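PDB 5T79: aldo-keto Reductase, OXIDOREDUCTASE from Salmonella typhimurium, which probably works as an NADPH-dependent oxidoreductase of the aldo-keto reductase family, studied for reducing 3-hydroxybutanal to 1,3-butanediol. Local coordinates for residues Glu148-Leu153 against Asp180-Leu185; Leu156-Lys161 against Leu185-Leu190. All coordinates share one frame; numbering follows the deposited sequence.

Contact 1. Residues Glu148-Leu153 against Asp180-Leu185; sequences ETMKAL and DILEDL
M150 sets its CG anti to its own carbonyl carbon (chi1 -65°) and bends at chi2 and chi3, which brings SD onto L182 and turns the methyl end back from the opposing helix; CB, placed by the backbone itself, already lies against I181. On the I181 side the branch that touches is CG2, which stands anti to the backbone N and lies 3.6 Å from M150 CB. The sulfur rests against the fork of L182, 3.7 Å from L182 CG and as near to L182 CD1. In both pairs the side chains run at about a right angle to each other, so M150 is met on two parts of its chain rather than end on. The other branch of L182, CD2, reaches over the M150 backbone, 3.7 Å from M150 O, and also approaches CB of L153 at 4.3 Å.

Towards the C-terminal end of 180-185, L185 divides its two methyls: CD1 sits 3.9 Å from K151 CA, and CD2 touches the aliphatic part of the lysine at CE, across that chain. No hydrogen bond joins the segments; the 260 Å² buried between them comes mainly from apolar side chains, with the M150 carbonyl also covered by leucine methyls. The segment axes approach to 9.7 Å and cross at -46°, both helices running in broadly the same sense.

Such side-by-side helices belong to the outer layer of the TIM barrel of aldo-keto reductases. L116 of helix 113-127 and F135 of strand 132-137 pack against L153, and M150 meets Y170 in the loop before helix 172-185.

Contact 2. Residues Leu156-Lys161 against Leu185-Leu190; sequences LVRHGK and LGTPCL
V157 and T187 face each other with their CA atoms 7.5 Å apart, where helix 146-158 is ending and the chain has just left helix 172-185 through G186, whose positive phi of 97° marks a Schellman motif. Their side chains meet tip to tip: the methyl CG2 of T187 is 3.8 Å from V157 CG2, and CB and CG1 of the valine lie almost as near, so a single methyl is set against the whole branched end. With T187 chi1 at -62°, CG2 is anti to the backbone N and takes the apolar role, which leaves OG1 for a hydrogen bond to D154, one turn before R158. Both side chains also pack on V165 of strand 162-168, which places the contact on the outside of the barrel, between the C-terminal end of helix 146-158 and the loop leading to strand 191-193.

R158, extended from CG to NE, passes alongside T187 with its chain running the opposite way, carrying its guanidinium to the end of the neighbouring helix. There NH2 gives a hydrogen bond of 2.8 Å to L185 O. The bond is bent, with an N-H...O angle of 133°, and the donor is tilted slightly from the carbonyl plane. G186 CA lies at the guanidinium edge, 3.7 Å from R158 NH2, where an absent side chain leaves room for the approach.

The first helix finishes in a Schellman motif of its own, with G160 as its C-prime residue: K161 N bonds to L156 O and G160 N to V157 O.

D154 forms a salt bridge with R158 NE through the same OD1 that bonds T187. The carboxylate therefore helps fix the guanidinium's position, and its negative charge probably offsets the arginine while NH2 meets a carbonyl at a helix C-terminus, an end expected to attract a cation.

How the contacts relate
From the N terminus the order is 148-153, 156-161, 180-185 and 185-190; the segments of the two contacts alternate, so the contacts cross, and 180-185 and 185-190 share L185. Contact 1 closes a loop of 26 intervening residues and contact 2 one of 23; both loops include strand 162-168 and part or most of helix 172-185. Contact 1 joins the two helices along their flanks, whereas contact 2 ties the end of the first to the turn leading into strand 191-193. Their centres are 8 Å apart. L182 bridges them, with a probable hydrogen bond from T187 N to L182 O and packing of L182 CD1 on C189.

Contact 1. Residues Glu148-Leu153 against Asp180-Leu185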
loop_
_atom_site.group_PDB
_atom_site.type_symbol
_atom_site.label_atom_id
_atom_site.label_comp_id
_atom_site.label_asym_id
_atom_site.label_seq_id
_atom_site.Cartn_x
_atom_site.Cartn_y
_atom_site.Cartn_z
ATOM N N GLU A 148 -13.782 -19.848 -4.971
ATOM C CA GLU A 148 -12.548 -20.632 -4.875
ATOM C C GLU A 148 -11.405 -19.766 -4.354
ATOM O O GLU A 148 -10.635 -20.196 -3.476
ATOM C CB GLU A 148 -12.155 -21.261 -6.237
ATOM C CG GLU A 148 -10.801 -21.979 -6.181
ATOM C CD GLU A 148 -10.353 -22.633 -7.471
ATOM O OE1 GLU A 148 -11.200 -23.247 -8.153
ATOM O OE2 GLU A 148 -9.142 -22.604 -7.764
ATOM N N THR A 149 -11.278 -18.549 -4.912
ATOM C CA THR A 149 -10.213 -17.629 -4.504
ATOM C C THR A 149 -10.357 -17.253 -3.026
ATOM O O THR A 149 -9.370 -17.226 -2.294
ATOM C CB THR A 149 -10.218 -16.359 -5.370
ATOM O OG1 THR A 149 -10.195 -16.737 -6.758
ATOM C CG2 THR A 149 -8.992 -15.489 -5.080
ATOM N N MET A 150 -11.588 -16.959 -2.603
ATOM C CA MET A 150 -11.853 -16.548 -1.228
ATOM C C MET A 150 -11.656 -17.696 -0.255
ATOM O O MET A 150 -11.158 -17.469 0.862
ATOM C CB MET A 150 -13.259 -15.950 -1.094
ATOM C CG MET A 150 -13.444 -14.645 -1.870
ATOM S SD MET A 150 -12.349 -13.242 -1.468
ATOM C CE MET A 150 -11.204 -13.327 -2.816
ATOM N N LYS A 151 -12.049 -18.916 -0.660
ATOM C CA LYS A 151 -11.837 -20.116 0.150
ATOM C C LYS A 151 -10.307 -20.391 0.323
ATOM O O LYS A 151 -9.905 -20.875 1.389
ATOM C CB LYS A 151 -12.538 -21.321 -0.475
ATOM C CG LYS A 151 -12.552 -22.542 0.445
ATOM C CD LYS A 151 -13.653 -23.511 0.090
ATOM C CE LYS A 151 -14.996 -23.134 0.666
ATOM N NZ LYS A 151 -16.082 -23.875 -0.020
ATOM N N ALA A 152 -9.474 -20.081 -0.714
ATOM C CA ALA A 152 -8.003 -20.217 -0.609
ATOM C C ALA A 152 -7.470 -19.221 0.442
ATOM O O ALA A 152 -6.634 -19.598 1.256
ATOM C CB ALA A 152 -7.326 -19.986 -1.953
ATOM N N LEU A 153 -8.009 -17.978 0.475
ATOM C CA LEU A 153 -7.627 -16.982 1.498
ATOM C C LEU A 153 -8.028 -17.473 2.900
ATOM O O LEU A 153 -7.212 -17.433 3.821
ATOM C CB LEU A 153 -8.277 -15.606 1.208
ATOM C CG LEU A 153 -7.817 -14.907 -0.096
ATOM C CD1 LEU A 153 -8.530 -13.562 -0.240
ATOM C CD2 LEU A 153 -6.265 -14.674 -0.105
ATOM N N ASP A 180 -18.639 -10.230 1.366
ATOM C CA ASP A 180 -19.744 -11.051 1.880
ATOM C C ASP A 180 -19.375 -12.551 1.936
ATOM O O ASP A 180 -19.763 -13.229 2.884
ATOM C CB ASP A 180 -21.003 -10.833 1.037
ATOM C CG ASP A 180 -21.653 -9.457 1.220
ATOM O OD1 ASP A 180 -21.300 -8.751 2.193
ATOM O OD2 ASP A 180 -22.529 -9.107 0.415
ATOM N N ILE A 181 -18.628 -13.055 0.937
ATOM C CA ILE A 181 -18.186 -14.460 0.896
ATOM C C ILE A 181 -17.237 -14.731 2.075
ATOM O O ILE A 181 -17.425 -15.719 2.783
ATOM C CB ILE A 181 -17.550 -14.850 -0.473
ATOM C CG1 ILE A 181 -18.644 -14.939 -1.578
ATOM C CG2 ILE A 181 -16.785 -16.189 -0.381
ATOM C CD1 ILE A 181 -18.083 -14.893 -3.022
ATOM N N LEU A 182 -16.233 -13.862 2.280
ATOM C CA LEU A 182 -15.266 -13.995 3.375
ATOM C C LEU A 182 -15.957 -13.909 4.730
ATOM O O LEU A 182 -15.635 -14.695 5.606
ATOM C CB LEU A 182 -14.162 -12.925 3.264
ATOM C CG LEU A 182 -13.102 -13.175 2.171
ATOM C CD1 LEU A 182 -12.184 -11.943 2.018
ATOM C CD2 LEU A 182 -12.220 -14.391 2.523
ATOM N N GLU A 183 -16.921 -12.990 4.896
ATOM C CA GLU A 183 -17.678 -12.867 6.153
ATOM C C GLU A 183 -18.422 -14.193 6.461
ATOM O O GLU A 183 -18.365 -14.682 7.595
ATOM C CB GLU A 183 -18.661 -11.685 6.062
ATOM C CG GLU A 183 -19.598 -11.531 7.261
ATOM C CD GLU A 183 -18.971 -11.296 8.624
ATOM O OE1 GLU A 183 -17.876 -10.693 8.688
ATOM O OE2 GLU A 183 -19.604 -11.672 9.637
ATOM N N ASP A 184 -19.093 -14.779 5.442
ATOM C CA ASP A 184 -19.831 -16.049 5.586
ATOM C C ASP A 184 -18.869 -17.199 5.906
ATOM O O ASP A 184 -19.225 -18.120 6.642
ATOM C CB ASP A 184 -20.624 -16.361 4.303
ATOM C CG ASP A 184 -21.293 -17.724 4.302
ATOM O OD1 ASP A 184 -22.312 -17.882 4.999
ATOM O OD2 ASP A 184 -20.747 -18.657 3.660
ATOM N N LEU A 185 -17.659 -17.153 5.342
ATOM C CA LEU A 185 -16.642 -18.179 5.591
ATOM C C LEU A 185 -16.055 -18.071 7.013
ATOM O O LEU A 185 -15.543 -19.057 7.532
ATOM C CB LEU A 185 -15.517 -18.113 4.546
ATOM C CG LEU A 185 -15.848 -18.667 3.145
ATOM C CD1 LEU A 185 -14.691 -18.388 2.162
ATOM C CD2 LEU A 185 -16.159 -20.177 3.192
#

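Contact 2. Residues Leu156-Lys161 against Leu185-Leu190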
loop_
_atom_site.group_PDB
_atom_site.type_symbol
_atom_site.label_atom_id
_atom_site.label_comp_id
_atom_site.label_asym_id
_atom_site.label_seq_id
_atom_site.Cartn_x
_atom_site.Cartn_y
_atom_site.Cartn_z
ATOM N N LEU A 156 -5.705 -20.286 4.086
ATOM C CA LEU A 156 -4.353 -19.826 4.449
ATOM C C LEU A 156 -4.372 -19.137 5.818
ATOM O O LEU A 156 -3.419 -19.282 6.595
ATOM C CB LEU A 156 -3.791 -18.906 3.348
ATOM C CG LEU A 156 -3.470 -19.668 2.007
ATOM C CD1 LEU A 156 -3.276 -18.681 0.839
ATOM C CD2 LEU A 156 -2.225 -20.621 2.155
ATOM N N VAL A 157 -5.516 -18.519 6.179
ATOM C CA VAL A 157 -5.626 -17.939 7.535
ATOM C C VAL A 157 -5.833 -19.072 8.555
ATOM O O VAL A 157 -5.138 -19.113 9.581
ATOM C CB VAL A 157 -6.764 -16.882 7.585
ATOM C CG1 VAL A 157 -7.142 -16.512 9.029
ATOM C CG2 VAL A 157 -6.321 -15.630 6.849
ATOM N N ARG A 158 -6.788 -19.995 8.280
ATOM C CA ARG A 158 -7.062 -21.095 9.228
ATOM C C ARG A 158 -5.827 -21.971 9.467
ATOM O O ARG A 158 -5.639 -22.453 10.579
ATOM C CB ARG A 158 -8.272 -21.938 8.787
ATOM C CG ARG A 158 -9.556 -21.098 8.924
ATOM C CD ARG A 158 -10.806 -21.805 8.462
ATOM N NE ARG A 158 -11.931 -20.872 8.491
ATOM C CZ ARG A 158 -12.665 -20.605 9.567
ATOM N NH1 ARG A 158 -12.422 -21.226 10.719
ATOM N NH2 ARG A 158 -13.658 -19.733 9.497
ATOM N N HIS A 159 -4.964 -22.101 8.470
ATOM C CA HIS A 159 -3.802 -22.961 8.625
ATOM C C HIS A 159 -2.514 -22.133 8.890
ATOM O O HIS A 159 -1.398 -22.624 8.699
ATOM C CB HIS A 159 -3.725 -23.934 7.445
ATOM C CG HIS A 159 -4.896 -24.868 7.511
ATOM N ND1 HIS A 159 -4.935 -25.909 8.435
ATOM C CD2 HIS A 159 -6.118 -24.754 6.943
ATOM C CE1 HIS A 159 -6.142 -26.437 8.328
ATOM N NE2 HIS A 159 -6.883 -25.786 7.432
ATOM N N GLY A 160 -2.721 -20.940 9.457
ATOM C CA GLY A 160 -1.712 -20.062 10.041
ATOM C C GLY A 160 -0.601 -19.488 9.188
ATOM O O GLY A 160 0.437 -19.098 9.739
ATOM N N LYS A 161 -0.806 -19.403 7.865
ATOM C CA LYS A 161 0.188 -18.829 6.947
ATOM C C LYS A 161 -0.038 -17.329 6.760
ATOM O O LYS A 161 0.864 -16.637 6.281
ATOM C CB LYS A 161 0.199 -19.563 5.600
ATOM C CG LYS A 161 0.662 -21.016 5.764
ATOM C CD LYS A 161 0.696 -21.738 4.439
ATOM C CE LYS A 161 1.346 -23.115 4.627
ATOM N NZ LYS A 161 1.161 -23.981 3.413
ATOM N N LEU A 185 -17.659 -17.153 5.342
ATOM C CA LEU A 185 -16.642 -18.179 5.591
ATOM C C LEU A 185 -16.055 -18.071 7.013
ATOM O O LEU A 185 -15.543 -19.057 7.532
ATOM C CB LEU A 185 -15.517 -18.113 4.546
ATOM C CG LEU A 185 -15.848 -18.667 3.145
ATOM C CD1 LEU A 185 -14.691 -18.388 2.162
ATOM C CD2 LEU A 185 -16.159 -20.177 3.192
ATOM N N GLY A 186 -16.151 -16.902 7.629
ATOM C CA GLY A 186 -15.645 -16.696 8.984
ATOM C C GLY A 186 -14.264 -16.074 9.064
ATOM O O GLY A 186 -13.663 -16.034 10.138
ATOM N N THR A 187 -13.741 -15.582 7.936
ATOM C CA THR A 187 -12.448 -14.900 7.872
ATOM C C THR A 187 -12.755 -13.530 7.267
ATOM O O THR A 187 -12.675 -13.394 6.049
ATOM C CB THR A 187 -11.423 -15.718 7.058
ATOM O OG1 THR A 187 -11.215 -16.956 7.713
ATOM C CG2 THR A 187 -10.088 -14.980 6.892
ATOM N N PRO A 188 -13.216 -12.544 8.062
ATOM C CA PRO A 188 -13.622 -11.257 7.458
ATOM C C PRO A 188 -12.487 -10.523 6.762
ATOM O O PRO A 188 -11.352 -10.514 7.253
ATOM C CB PRO A 188 -14.160 -10.432 8.641
ATOM C CG PRO A 188 -13.742 -11.131 9.849
ATOM C CD PRO A 188 -13.449 -12.566 9.520
ATOM N N CYS A 189 -12.797 -9.925 5.600
ATOM C CA CYS A 189 -11.819 -9.152 4.839
ATOM C C CYS A 189 -11.290 -8.007 5.698
ATOM O O CYS A 189 -12.075 -7.198 6.161
ATOM C CB CYS A 189 -12.461 -8.613 3.566
ATOM S SG CYS A 189 -11.293 -7.795 2.466
ATOM N N LEU A 190 -9.982 -7.929 5.903
ATOM C CA LEU A 190 -9.448 -6.834 6.724
ATOM C C LEU A 190 -9.418 -5.515 5.973
ATOM O O LEU A 190 -9.700 -4.453 6.553
ATOM C CB LEU A 190 -7.999 -7.165 7.204
ATOM C CG LEU A 190 -7.288 -6.049 8.019
ATOM C CD1 LEU A 190 -7.917 -5.889 9.391
ATOM C CD2 LEU A 190 -5.774 -6.308 8.190
#